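Local coordinates for PKS_KS domain-containing protein (Photorhabdus luminescens subsp. laumondii, PDB 6SMO) that probably catalyses the ketosynthase condensation step of polyketide or fatty acid chain building, and is seen here carrying a covalently bound polyketone chain, at residues S164-F167 with S168-A171; I187-G190 with C191-L195; L198-A201 with M202-R206; N361-K364 with S365-H369. One frame throughout, in Å; residues are numbered along the deposited sequence.

Interaction 1: S164-F167 with S168-A171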
ATOM      1  N   SER B 164      -0.740 -16.718   6.151  1.00 52.44           N
ATOM      2  CA  SER B 164      -0.644 -15.481   6.973  1.00 51.27           C
ATOM      3  C   SER B 164       0.175 -14.410   6.241  1.00 50.05           C
ATOM      4  O   SER B 164      -0.168 -13.219   6.368  1.00 49.08           O
ATOM      5  CB  SER B 164      -0.062 -15.775   8.333  1.00 51.62           C
ATOM      6  OG  SER B 164      -0.845 -16.738   9.023  1.00 52.13           O
ATOM      7  N   PHE B 165       1.215 -14.818   5.506  1.00 49.76           N
ATOM      8  CA  PHE B 165       2.159 -13.916   4.791  1.00 49.23           C
ATOM      9  C   PHE B 165       1.548 -13.432   3.469  1.00 48.60           C
ATOM     10  O   PHE B 165       2.087 -12.467   2.891  1.00 47.82           O
ATOM     11  CB  PHE B 165       3.504 -14.613   4.575  1.00 49.34           C
ATOM     12  CG  PHE B 165       4.313 -14.796   5.834  1.00 49.13           C
ATOM     13  CD1 PHE B 165       4.090 -15.880   6.671  1.00 49.48           C
ATOM     14  CD2 PHE B 165       5.289 -13.879   6.191  1.00 49.25           C
ATOM     15  CE1 PHE B 165       4.831 -16.045   7.832  1.00 49.79           C
ATOM     16  CE2 PHE B 165       6.030 -14.044   7.352  1.00 49.80           C
ATOM     17  CZ  PHE B 165       5.799 -15.127   8.170  1.00 49.96           C
ATOM     18  N   ASP B 166       0.469 -14.074   3.005  1.00 48.41           N
ATOM     19  CA  ASP B 166      -0.293 -13.665   1.793  1.00 47.89           C
ATOM     20  C   ASP B 166      -1.055 -12.370   2.106  1.00 46.37           C
ATOM     21  O   ASP B 166      -1.979 -12.417   2.942  1.00 45.72           O
ATOM     22  CB  ASP B 166      -1.228 -14.783   1.320  1.00 49.23           C
ATOM     23  CG  ASP B 166      -2.051 -14.448   0.085  1.00 49.97           C
ATOM     24  OD1 ASP B 166      -1.740 -13.439  -0.579  1.00 50.59           O
ATOM     25  OD2 ASP B 166      -2.997 -15.207  -0.208  1.00 51.37           O
ATOM     26  N   PHE B 167      -0.675 -11.268   1.452  1.00 45.17           N
ATOM     27  CA  PHE B 167      -1.267  -9.914   1.626  1.00 44.13           C
ATOM     28  C   PHE B 167      -2.661  -9.861   0.989  1.00 43.61           C
ATOM     29  O   PHE B 167      -3.546  -9.191   1.557  1.00 42.95           O
ATOM     30  CB  PHE B 167      -0.356  -8.836   1.030  1.00 43.89           C
ATOM     31  CG  PHE B 167       0.185  -7.836   2.022  1.00 43.85           C
ATOM     32  CD1 PHE B 167       1.243  -8.161   2.858  1.00 43.92           C
ATOM     33  CD2 PHE B 167      -0.361  -6.565   2.113  1.00 43.46           C
ATOM     34  CE1 PHE B 167       1.738  -7.236   3.765  1.00 43.94           C
ATOM     35  CE2 PHE B 167       0.136  -5.641   3.020  1.00 43.41           C
ATOM     36  CZ  PHE B 167       1.184  -5.979   3.845  1.00 43.64           C
ATOM     37  N   SER B 168      -2.845 -10.539  -0.150  1.00 43.38           N
ATOM     38  CA  SER B 168      -4.100 -10.541  -0.950  1.00 43.75           C
ATOM     39  C   SER B 168      -4.930 -11.797  -0.650  1.00 43.99           C
ATOM     40  O   SER B 168      -5.482 -12.380  -1.605  1.00 44.54           O
ATOM     41  CB  SER B 168      -3.795 -10.416  -2.421  1.00 43.91           C
ATOM     42  OG  SER B 168      -3.000 -11.505  -2.871  1.00 44.43           O
ATOM     43  N   SER B 169      -5.023 -12.191   0.625  1.00 43.86           N
ATOM     44  CA  SER B 169      -5.889 -13.298   1.110  1.00 43.71           C
ATOM     45  C   SER B 169      -7.358 -12.880   0.980  1.00 42.79           C
ATOM     46  O   SER B 169      -8.167 -13.700   0.506  1.00 42.56           O
ATOM     47  CB  SER B 169      -5.558 -13.679   2.530  1.00 44.38           C
ATOM     48  OG  SER B 169      -4.249 -14.219   2.618  1.00 45.68           O
ATOM     49  N   ALA B 170      -7.667 -11.643   1.382  1.00 42.12           N
ATOM     50  CA  ALA B 170      -9.021 -11.043   1.378  1.00 41.17           C
ATOM     51  C   ALA B 170      -9.540 -10.916  -0.061  1.00 40.65           C
ATOM     52  O   ALA B 170     -10.705 -11.289  -0.297  1.00 41.38           O
ATOM     53  CB  ALA B 170      -8.986  -9.702   2.072  1.00 41.05           C
ATOM     54  N   ALA B 171      -8.705 -10.416  -0.978  1.00 39.52           N
ATOM     55  CA  ALA B 171      -9.056 -10.134  -2.392  1.00 38.75           C
ATOM     56  C   ALA B 171      -9.388 -11.436  -3.133  1.00 38.49           C
ATOM     57  O   ALA B 171     -10.426 -11.472  -3.821  1.00 37.55           O
ATOM     58  CB  ALA B 171      -7.928  -9.391  -3.068  1.00 38.49           C
TER
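Asp166, Phe167, Ser168 and Ser169 carry the backbone from an irregular loop into the first turn of helix 169-178, the change to helical geometry coming just after Ser168. Asp166 grips this passage through both its backbone and its carboxylate. With CG anti to the backbone N (chi1 180°), the carboxylate is carried forward along the chain to the helix start. There OD1 of Asp166 accepts from OG of Ser168 at 3.3 Å on its syn lone pair, and more weakly from the backbone N of Ser168 at 3.1 Å, the residue spacing of an Asx turn. The backbone oxygen takes a separate partner: OG of Ser169 donates to O of Asp166 over 2.9 Å, arriving 46° above the carbonyl plane, so that this hydroxyl ties the loop to the first residue of the helix.

The polar network continues into another chain, the Ketoacyl_synth_N domain-containing protein. Ser158 of that chain bonds through its OG to OD1 of Asp166 and through its N to OG of Ser168. A carboxylate beside a helix start may also gain from the helix dipole. Ser168 occupies the N-cap position but makes no capping bond, its hydroxyl being engaged with Asp166 and the partner chain. The whole is a helix start beside an Asx turn, set at the interface with the partner ketosynthase-like chain.

Interaction 2: I187-G190 with C191-L195. With LKZ (3,5,7,9,11-pentakis(oxidanylidene)dodecanal), chain H.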
ATOM      1  N   ILE B 187      -4.135  -3.241  -3.206  1.00 34.08           N
ATOM      2  CA  ILE B 187      -3.353  -1.985  -3.060  1.00 33.88           C
ATOM      3  C   ILE B 187      -2.998  -1.876  -1.578  1.00 34.17           C
ATOM      4  O   ILE B 187      -3.894  -2.021  -0.765  1.00 34.41           O
ATOM      5  CB  ILE B 187      -4.167  -0.791  -3.590  1.00 33.54           C
ATOM      6  CG1 ILE B 187      -4.386  -0.916  -5.098  1.00 33.36           C
ATOM      7  CG2 ILE B 187      -3.505   0.523  -3.231  1.00 33.62           C
ATOM      8  CD1 ILE B 187      -5.283   0.131  -5.681  1.00 33.21           C
ATOM      9  N   SER B 188      -1.727  -1.655  -1.258  1.00 34.43           N
ATOM     10  CA  SER B 188      -1.290  -1.603   0.159  1.00 34.97           C
ATOM     11  C   SER B 188      -0.652  -0.257   0.502  1.00 35.75           C
ATOM     12  O   SER B 188       0.290  -0.251   1.284  1.00 36.60           O
ATOM     13  CB  SER B 188      -0.385  -2.746   0.482  1.00 34.99           C
ATOM     14  OG  SER B 188       0.704  -2.788  -0.416  1.00 34.90           O
ATOM     15  N   THR B 189      -1.132   0.826  -0.102  1.00 36.34           N
ATOM     16  CA  THR B 189      -0.581   2.187   0.131  1.00 36.60           C
ATOM     17  C   THR B 189      -0.921   2.724   1.525  1.00 37.17           C
ATOM     18  O   THR B 189      -1.460   3.823   1.594  1.00 37.79           O
ATOM     19  CB  THR B 189      -1.102   3.155  -0.932  1.00 36.38           C
ATOM     20  OG1 THR B 189      -2.485   2.856  -1.106  1.00 36.10           O
ATOM     21  CG2 THR B 189      -0.389   3.008  -2.255  1.00 36.15           C
ATOM     22  N   GLY B 190      -0.580   1.997   2.589  1.00 37.50           N
ATOM     23  CA  GLY B 190      -0.849   2.451   3.966  1.00 38.02           C
ATOM     24  C   GLY B 190      -2.314   2.737   4.249  1.00 38.53           C
ATOM     25  O   GLY B 190      -3.148   1.870   4.002  1.00 38.47           O
ATOM     26  N   CYS B 191      -2.572   3.935   4.782  1.00 39.51           N
ATOM     27  CA  CYS B 191      -3.880   4.434   5.188  1.00 40.09           C
ATOM     28  C   CYS B 191      -4.598   5.160   4.079  1.00 38.77           C
ATOM     29  O   CYS B 191      -5.633   5.751   4.330  1.00 38.20           O
ATOM     30  CB  CYS B 191      -3.638   5.346   6.378  1.00 42.77           C
ATOM     31  SG  CYS B 191      -3.018   4.245   7.664  1.00 45.89           S
ATOM     32  N   ALA B 192      -4.037   5.147   2.870  1.00 37.08           N
ATOM     33  CA  ALA B 192      -4.751   5.725   1.709  1.00 36.24           C
ATOM     34  C   ALA B 192      -5.234   4.609   0.771  1.00 35.57           C
ATOM     35  O   ALA B 192      -5.979   4.911  -0.151  1.00 35.83           O
ATOM     36  CB  ALA B 192      -3.880   6.732   1.006  1.00 36.20           C
ATOM     37  N   ALA B 193      -4.853   3.364   1.065  1.00 34.64           N
ATOM     38  CA  ALA B 193      -5.146   2.123   0.307  1.00 33.79           C
ATOM     39  C   ALA B 193      -6.653   1.972   0.067  1.00 33.21           C
ATOM     40  O   ALA B 193      -7.027   1.559  -1.047  1.00 33.00           O
ATOM     41  CB  ALA B 193      -4.583   0.939   1.053  1.00 33.69           C
ATOM     42  N   GLY B 194      -7.476   2.286   1.073  1.00 32.89           N
ATOM     43  CA  GLY B 194      -8.948   2.198   1.004  1.00 32.53           C
ATOM     44  C   GLY B 194      -9.514   2.961  -0.183  1.00 32.23           C
ATOM     45  O   GLY B 194     -10.230   2.336  -0.989  1.00 31.80           O
ATOM     46  N   LEU B 195      -9.200   4.258  -0.293  1.00 32.33           N
ATOM     47  CA  LEU B 195      -9.676   5.146  -1.391  1.00 32.40           C
ATOM     48  C   LEU B 195      -8.989   4.767  -2.708  1.00 32.27           C
ATOM     49  O   LEU B 195      -9.622   4.939  -3.766  1.00 32.51           O
ATOM     50  CB  LEU B 195      -9.391   6.613  -1.051  1.00 32.73           C
ATOM     51  CG  LEU B 195     -10.198   7.228   0.093  1.00 32.82           C
ATOM     52  CD1 LEU B 195     -10.146   8.745   0.011  1.00 32.97           C
ATOM     53  CD2 LEU B 195     -11.647   6.758   0.091  1.00 32.99           C
TER
HETATM   54  C4  LKZ H 501       3.244  -1.203  11.570  1.00 56.67           C
HETATM   55  C5  LKZ H 501       3.347  -1.020  10.077  1.00 55.90           C
HETATM   56  C6  LKZ H 501       2.037  -0.913   9.290  1.00 54.13           C
HETATM   57  C7  LKZ H 501       1.891   0.503   8.780  1.00 53.98           C
HETATM   58  C8  LKZ H 501       0.705   0.869   7.880  1.00 53.57           C
HETATM   59  C10 LKZ H 501      -1.159   5.716   8.487  1.00 50.39           C
HETATM   60  C22 LKZ H 501       3.429  -2.677  11.871  1.00 57.45           C
HETATM   61  C11 LKZ H 501      -2.475   5.047   8.791  1.00 49.00           C
HETATM   62  O19 LKZ H 501      -2.988   5.086   9.894  1.00 50.76           O
HETATM   63  C3  LKZ H 501      -0.376   4.646   7.750  1.00 51.25           C
HETATM   64  O23 LKZ H 501       0.113   4.880   6.659  1.00 51.50           O
HETATM   65  C2  LKZ H 501      -0.347   3.243   8.371  1.00 52.69           C
HETATM   66  C9  LKZ H 501       0.733   2.390   7.703  1.00 53.28           C
HETATM   67  O20 LKZ H 501       1.658   2.905   7.106  1.00 54.56           O
HETATM   68  O21 LKZ H 501       2.684   1.350   9.129  1.00 53.48           O
HETATM   69  O22 LKZ H 501       4.442  -0.990   9.539  1.00 56.92           O
HETATM   70  O24 LKZ H 501       4.510  -3.148  12.193  1.00 58.84           O
HETATM   71  C23 LKZ H 501       2.185  -3.535  11.754  1.00 57.56           C
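Thr189 sets its OG1 between the backbone N and the carbonyl carbon (chi1 42°), which lays the oxygen alongside Ala193; the same OG1 is hydrogen-bonded to Asp196, in the first turn of helix 193-206. In Cys191 the SG stands beside the backbone N (chi1 -65°) and points out of the turn to the bound polyketone, where SG is covalently joined to C11 of LKZ. Between them runs a type II' beta turn, closed by the N-H of Ala192 donating to O of Thr189 at 3.2 Å. Gly190 has positive phi here and no side chain to press on N of Cys191. The methyl of Ala193 fills the inside of the bend, its CB 3.4 Å from O of Gly190 and 3.5 Å from O of Ile187.

N of Cys191 makes a weak bond of 3.4 Å to O23 of LKZ, which is also hydrogen-bonded to Phe428 N. The sharp turn presenting a cysteine before a helix is consistent with the nucleophilic elbow of ketosynthases. Behind it, Ala192 packs on Ile431 and Ser433 of strand 431-438, Ala193 meets Ala372 of helix 372-388, and helix 193-206 leads outward from the centre of the chain.

Interaction 3: L198-A201 with M202-R206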
ATOM      1  N   LEU B 198     -10.879   1.960  -4.215  1.00 31.85           N
ATOM      2  CA  LEU B 198     -12.098   2.581  -4.801  1.00 32.04           C
ATOM      3  C   LEU B 198     -11.719   3.326  -6.088  1.00 32.31           C
ATOM      4  O   LEU B 198     -12.511   3.282  -7.049  1.00 32.39           O
ATOM      5  CB  LEU B 198     -12.732   3.530  -3.777  1.00 32.00           C
ATOM      6  CG  LEU B 198     -13.355   2.862  -2.552  1.00 32.10           C
ATOM      7  CD1 LEU B 198     -13.602   3.877  -1.447  1.00 32.20           C
ATOM      8  CD2 LEU B 198     -14.648   2.150  -2.917  1.00 32.37           C
ATOM      9  N   GLY B 199     -10.548   3.975  -6.093  1.00 32.14           N
ATOM     10  CA  GLY B 199     -10.009   4.736  -7.237  1.00 32.76           C
ATOM     11  C   GLY B 199      -9.758   3.856  -8.450  1.00 33.33           C
ATOM     12  O   GLY B 199     -10.221   4.226  -9.548  1.00 33.85           O
ATOM     13  N   ILE B 200      -9.048   2.736  -8.271  1.00 33.61           N
ATOM     14  CA  ILE B 200      -8.700   1.782  -9.367  1.00 33.87           C
ATOM     15  C   ILE B 200      -9.974   1.048  -9.813  1.00 33.92           C
ATOM     16  O   ILE B 200     -10.082   0.748 -11.017  1.00 33.32           O
ATOM     17  CB  ILE B 200      -7.574   0.812  -8.944  1.00 34.34           C
ATOM     18  CG1 ILE B 200      -6.877   0.197 -10.162  1.00 34.85           C
ATOM     19  CG2 ILE B 200      -8.079  -0.259  -7.987  1.00 34.25           C
ATOM     20  CD1 ILE B 200      -5.501  -0.354  -9.871  1.00 35.14           C
ATOM     21  N   ALA B 201     -10.893   0.780  -8.878  1.00 34.06           N
ATOM     22  CA  ALA B 201     -12.219   0.163  -9.129  1.00 34.56           C
ATOM     23  C   ALA B 201     -13.068   1.095 -10.002  1.00 35.17           C
ATOM     24  O   ALA B 201     -13.745   0.590 -10.918  1.00 34.96           O
ATOM     25  CB  ALA B 201     -12.906  -0.139  -7.819  1.00 34.23           C
ATOM     26  N   MET B 202     -13.030   2.402  -9.718  1.00 36.11           N
ATOM     27  CA  MET B 202     -13.736   3.463 -10.490  1.00 37.50           C
ATOM     28  C   MET B 202     -13.191   3.501 -11.924  1.00 37.75           C
ATOM     29  O   MET B 202     -14.007   3.625 -12.861  1.00 37.99           O
ATOM     30  CB  MET B 202     -13.543   4.835  -9.835  1.00 38.55           C
ATOM     31  CG  MET B 202     -14.394   5.936 -10.447  1.00 39.86           C
ATOM     32  SD  MET B 202     -13.733   7.590 -10.117  1.00 41.54           S
ATOM     33  CE  MET B 202     -12.301   7.594 -11.195  1.00 41.35           C
ATOM     34  N   GLU B 203     -11.866   3.399 -12.082  1.00 37.46           N
ATOM     35  CA  GLU B 203     -11.162   3.454 -13.392  1.00 37.99           C
ATOM     36  C   GLU B 203     -11.571   2.249 -14.252  1.00 37.88           C
ATOM     37  O   GLU B 203     -11.835   2.454 -15.454  1.00 37.82           O
ATOM     38  CB  GLU B 203      -9.646   3.511 -13.184  1.00 38.71           C
ATOM     39  CG  GLU B 203      -9.160   4.865 -12.696  1.00 39.25           C
ATOM     40  CD  GLU B 203      -7.732   4.886 -12.177  1.00 40.14           C
ATOM     41  OE1 GLU B 203      -7.400   5.811 -11.405  1.00 41.07           O
ATOM     42  OE2 GLU B 203      -6.954   3.982 -12.543  1.00 41.13           O
ATOM     43  N   HIS B 204     -11.625   1.051 -13.660  1.00 37.22           N
ATOM     44  CA  HIS B 204     -12.037  -0.213 -14.334  1.00 37.23           C
ATOM     45  C   HIS B 204     -13.431  -0.048 -14.950  1.00 37.31           C
ATOM     46  O   HIS B 204     -13.602  -0.430 -16.125  1.00 38.27           O
ATOM     47  CB  HIS B 204     -11.993  -1.404 -13.364  1.00 36.69           C
ATOM     48  CG  HIS B 204     -10.635  -1.996 -13.194  1.00 36.76           C
ATOM     49  ND1 HIS B 204      -9.989  -2.029 -11.973  1.00 36.80           N
ATOM     50  CD2 HIS B 204      -9.800  -2.580 -14.080  1.00 36.82           C
ATOM     51  CE1 HIS B 204      -8.813  -2.606 -12.117  1.00 36.79           C
ATOM     52  NE2 HIS B 204      -8.674  -2.954 -13.400  1.00 36.73           N
ATOM     53  N   ILE B 205     -14.381   0.504 -14.188  1.00 36.98           N
ATOM     54  CA  ILE B 205     -15.806   0.667 -14.604  1.00 37.24           C
ATOM     55  C   ILE B 205     -15.895   1.786 -15.650  1.00 37.61           C
ATOM     56  O   ILE B 205     -16.558   1.569 -16.684  1.00 37.22           O
ATOM     57  CB  ILE B 205     -16.720   0.938 -13.389  1.00 36.89           C
ATOM     58  CG1 ILE B 205     -16.677  -0.210 -12.375  1.00 36.39           C
ATOM     59  CG2 ILE B 205     -18.148   1.226 -13.838  1.00 37.15           C
ATOM     60  CD1 ILE B 205     -17.183   0.163 -11.001  1.00 35.90           C
ATOM     61  N   ARG B 206     -15.248   2.926 -15.385  1.00 38.08           N
ATOM     62  CA  ARG B 206     -15.353   4.163 -16.208  1.00 38.56           C
ATOM     63  C   ARG B 206     -14.790   3.919 -17.614  1.00 39.00           C
ATOM     64  O   ARG B 206     -15.435   4.366 -18.580  1.00 38.68           O
ATOM     65  CB  ARG B 206     -14.628   5.336 -15.537  1.00 38.75           C
ATOM     66  CG  ARG B 206     -14.665   6.621 -16.352  1.00 39.42           C
ATOM     67  CD  ARG B 206     -14.670   7.877 -15.501  1.00 39.38           C
ATOM     68  NE  ARG B 206     -13.339   8.255 -15.052  1.00 39.37           N
ATOM     69  CZ  ARG B 206     -13.076   9.209 -14.163  1.00 39.36           C
ATOM     70  NH1 ARG B 206     -11.822   9.466 -13.833  1.00 39.85           N
ATOM     71  NH2 ARG B 206     -14.056   9.895 -13.599  1.00 39.37           N
TER
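Ile200 and His204 lie side by side one helical turn apart, pointing the same way, and mark the close-packed flank of this piece of helix 193-206. CG1 of Ile200 comes 3.9 Å from CE1 of the His204 ring, and the CA of Ala201 meets the edge of that ring near its plane. The imidazole reaches beyond its own chain: NE2 of His204 is hydrogen-bonded to the hydroxyl of Tyr168 of the Ketoacyl_synth_N domain-containing protein, the two rings meeting with planes at about 90°, while Ile200 packs on the same tyrosine. The neighbouring flank is covered by the sheet, Ala201 and Ile205 leaning on Met213 of strand 212-219 and Leu269 of strand 263-271. Met202 is buried too, on Leu286 and Tyr289 of strand 284-293.

Glu203 and Arg206, both partly exposed, make up the looser side, although Glu203 also touches Tyr289. Gly199 has no side chain, and Glu203 runs past it, its CG 3.4 Å from O of Gly199 and the rest of the chain extended. Met202 bends at chi3 (72°), which brings CE over one face of the Arg206 guanidinium, offset toward its rim; NH1 of that arginine forms a salt bridge with Asp318. The backbone is regular beneath both sides, N of Met202 donating to O of Leu198 at 2.9 Å and N of His204 to O of Ile200 at 3.1 Å, with a weaker bond from N of Ile205 to O of Ala201. Such a largely buried helix, beginning two residues after the cysteine that carries the ligand, is characteristic of the thiolase-type ketosynthase fold.

Interaction 4: N361-K364 with S365-H369. With LKZ (3,5,7,9,11-pentakis(oxidanylidene)dodecanal), chain H.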
ATOM      1  N   ASN B 361     -16.579  16.571   9.047  1.00 34.83           N
ATOM      2  CA  ASN B 361     -16.618  15.600  10.177  1.00 34.58           C
ATOM      3  C   ASN B 361     -15.517  14.544  10.026  1.00 34.45           C
ATOM      4  O   ASN B 361     -14.941  14.421   8.926  1.00 34.78           O
ATOM      5  CB  ASN B 361     -17.992  14.939  10.328  1.00 34.22           C
ATOM      6  CG  ASN B 361     -18.468  14.216   9.086  1.00 33.92           C
ATOM      7  OD1 ASN B 361     -17.744  14.112   8.098  1.00 33.49           O
ATOM      8  ND2 ASN B 361     -19.690  13.712   9.126  1.00 33.79           N
ATOM      9  N   SER B 362     -15.248  13.829  11.122  1.00 34.12           N
ATOM     10  CA  SER B 362     -14.337  12.659  11.210  1.00 33.65           C
ATOM     11  C   SER B 362     -15.057  11.525  11.948  1.00 33.65           C
ATOM     12  O   SER B 362     -15.521  11.766  13.080  1.00 34.01           O
ATOM     13  CB  SER B 362     -13.051  13.029  11.901  1.00 33.70           C
ATOM     14  OG  SER B 362     -12.208  11.895  12.046  1.00 33.33           O
ATOM     15  N   LEU B 363     -15.147  10.343  11.330  1.00 33.41           N
ATOM     16  CA  LEU B 363     -15.800   9.143  11.920  1.00 33.50           C
ATOM     17  C   LEU B 363     -14.877   8.522  12.977  1.00 33.29           C
ATOM     18  O   LEU B 363     -15.388   7.774  13.833  1.00 33.18           O
ATOM     19  CB  LEU B 363     -16.118   8.134  10.813  1.00 33.64           C
ATOM     20  CG  LEU B 363     -17.150   7.067  11.177  1.00 34.12           C
ATOM     21  CD1 LEU B 363     -18.555   7.646  11.170  1.00 34.64           C
ATOM     22  CD2 LEU B 363     -17.060   5.878  10.234  1.00 34.20           C
ATOM     23  N   LYS B 364     -13.576   8.832  12.922  1.00 33.27           N
ATOM     24  CA  LYS B 364     -12.528   8.260  13.813  1.00 33.52           C
ATOM     25  C   LYS B 364     -12.738   8.715  15.265  1.00 34.03           C
ATOM     26  O   LYS B 364     -12.076   8.140  16.150  1.00 34.48           O
ATOM     27  CB  LYS B 364     -11.132   8.651  13.321  1.00 33.25           C
ATOM     28  CG  LYS B 364     -10.723   8.055  11.980  1.00 32.99           C
ATOM     29  CD  LYS B 364      -9.304   8.402  11.580  1.00 32.87           C
ATOM     30  CE  LYS B 364      -8.885   7.821  10.246  1.00 32.80           C
ATOM     31  NZ  LYS B 364      -9.590   8.462   9.111  1.00 32.62           N
ATOM     32  N   SER B 365     -13.610   9.702  15.507  1.00 34.36           N
ATOM     33  CA  SER B 365     -14.014  10.162  16.863  1.00 34.35           C
ATOM     34  C   SER B 365     -14.849   9.082  17.565  1.00 34.42           C
ATOM     35  O   SER B 365     -14.815   9.032  18.810  1.00 34.82           O
ATOM     36  CB  SER B 365     -14.761  11.471  16.799  1.00 34.84           C
ATOM     37  OG  SER B 365     -15.939  11.349  16.017  1.00 35.11           O
ATOM     38  N   MET B 366     -15.578   8.267  16.793  1.00 33.49           N
ATOM     39  CA  MET B 366     -16.441   7.162  17.295  1.00 33.19           C
ATOM     40  C   MET B 366     -15.763   5.807  17.051  1.00 32.83           C
ATOM     41  O   MET B 366     -15.759   4.978  17.981  1.00 32.66           O
ATOM     42  CB  MET B 366     -17.802   7.177  16.589  1.00 33.02           C
ATOM     43  CG  MET B 366     -18.557   8.478  16.773  1.00 33.07           C
ATOM     44  SD  MET B 366     -20.215   8.434  16.049  1.00 33.22           S
ATOM     45  CE  MET B 366     -19.953   9.386  14.554  1.00 33.14           C
ATOM     46  N   THR B 367     -15.221   5.594  15.845  1.00 32.46           N
ATOM     47  CA  THR B 367     -14.690   4.289  15.363  1.00 32.54           C
ATOM     48  C   THR B 367     -13.227   4.092  15.782  1.00 32.45           C
ATOM     49  O   THR B 367     -12.824   2.924  15.948  1.00 32.49           O
ATOM     50  CB  THR B 367     -14.797   4.170  13.837  1.00 32.40           C
ATOM     51  OG1 THR B 367     -14.247   5.353  13.256  1.00 32.24           O
ATOM     52  CG2 THR B 367     -16.220   3.976  13.358  1.00 32.42           C
ATOM     53  N   GLY B 368     -12.463   5.179  15.930  1.00 32.34           N
ATOM     54  CA  GLY B 368     -10.991   5.134  16.026  1.00 32.11           C
ATOM     55  C   GLY B 368     -10.382   4.982  14.644  1.00 32.07           C
ATOM     56  O   GLY B 368     -11.122   5.171  13.657  1.00 31.83           O
ATOM     57  N   HIS B 369      -9.093   4.640  14.584  1.00 32.05           N
ATOM     58  CA  HIS B 369      -8.343   4.557  13.305  1.00 31.85           C
ATOM     59  C   HIS B 369      -8.050   3.104  12.920  1.00 31.85           C
ATOM     60  O   HIS B 369      -7.253   2.465  13.594  1.00 32.00           O
ATOM     61  CB  HIS B 369      -7.080   5.427  13.396  1.00 31.57           C
ATOM     62  CG  HIS B 369      -6.500   5.810  12.077  1.00 31.17           C
ATOM     63  ND1 HIS B 369      -6.932   5.271  10.900  1.00 30.75           N
ATOM     64  CD2 HIS B 369      -5.503   6.650  11.752  1.00 30.96           C
ATOM     65  CE1 HIS B 369      -6.241   5.768   9.906  1.00 30.68           C
ATOM     66  NE2 HIS B 369      -5.368   6.617  10.402  1.00 30.84           N
TER
HETATM   67  C4  LKZ H 501       3.244  -1.203  11.570  1.00 56.67           C
HETATM   68  C5  LKZ H 501       3.347  -1.020  10.077  1.00 55.90           C
HETATM   69  C6  LKZ H 501       2.037  -0.913   9.290  1.00 54.13           C
HETATM   70  C7  LKZ H 501       1.891   0.503   8.780  1.00 53.98           C
HETATM   71  C8  LKZ H 501       0.705   0.869   7.880  1.00 53.57           C
HETATM   72  C10 LKZ H 501      -1.159   5.716   8.487  1.00 50.39           C
HETATM   73  C22 LKZ H 501       3.429  -2.677  11.871  1.00 57.45           C
HETATM   74  C11 LKZ H 501      -2.475   5.047   8.791  1.00 49.00           C
HETATM   75  O19 LKZ H 501      -2.988   5.086   9.894  1.00 50.76           O
HETATM   76  C3  LKZ H 501      -0.376   4.646   7.750  1.00 51.25           C
HETATM   77  O23 LKZ H 501       0.113   4.880   6.659  1.00 51.50           O
HETATM   78  C2  LKZ H 501      -0.347   3.243   8.371  1.00 52.69           C
HETATM   79  C9  LKZ H 501       0.733   2.390   7.703  1.00 53.28           C
HETATM   80  O20 LKZ H 501       1.658   2.905   7.106  1.00 54.56           O
HETATM   81  O21 LKZ H 501       2.684   1.350   9.129  1.00 53.48           O
HETATM   82  O22 LKZ H 501       4.442  -0.990   9.539  1.00 56.92           O
HETATM   83  O24 LKZ H 501       4.510  -3.148  12.193  1.00 58.84           O
HETATM   84  C23 LKZ H 501       2.185  -3.535  11.754  1.00 57.56           C
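Lys364 and His369 meet in a local CH-pi contact across a single, weakly bonded helical turn that leads from the edge strand 360-361 to the ligand pocket. CE of Lys364 lies over one face of the His369 ring, 3.4 Å from its centroid and 17° off the normal. The lysine chain is extended as far as CE and bends at chi4 (69°), taking NZ to a salt bridge with Glu378 and a hydrogen bond to His332 O. The methylenes thus brace the imidazole while the charge is engaged elsewhere.

The turn itself gathers on O of Leu363, which accepts three donors: N of Met366 at 3.0 Å, N of Thr367 at 3.0 Å in the carbonyl plane, and the Thr367 hydroxyl, whose OG1 sits 2.7 Å away and well above that plane. Before it, OG of Ser365 donates to O of Ser362 at 3.0 Å; after it, N of Gly368 reaches O of Lys364 and positive phi turns the chain out of the helix. CD2 of Leu363 rests 3.8 Å from CG2 of Thr367, and the leucine also packs on Phe47 and Ile51 of helix 44-53.

NE2 of His369 faces O19 of the bound LKZ at 2.9 Å, and the ring also meets those of Phe258 and His332. Together with Cys191, these two histidines are consistent with the Cys-His-His active site of the ketosynthase family.

Each contact is local: interactions 1, 2 and 4 close a turn at a helix end, while interaction 3 runs along a helix. The four follow in series, none nesting within or crossing another. Interaction 1 ends the loop after helix 134-144 and starts helix 169-178; interaction 2 ends the loop after strand 184-185 and starts helix 193-206, which interaction 3 continues; interaction 4 links strand 360-361 to the approach to helix 372-388. Space joins what sequence separates. Phe167 packs on Ser188, Ile187 packs on Ile200, and interactions 2 and 4 converge on the bound LKZ from the N- and C-terminal halves. Interactions 1 to 3 also border the partner chain, whereas 361-369 touches no other protein chain.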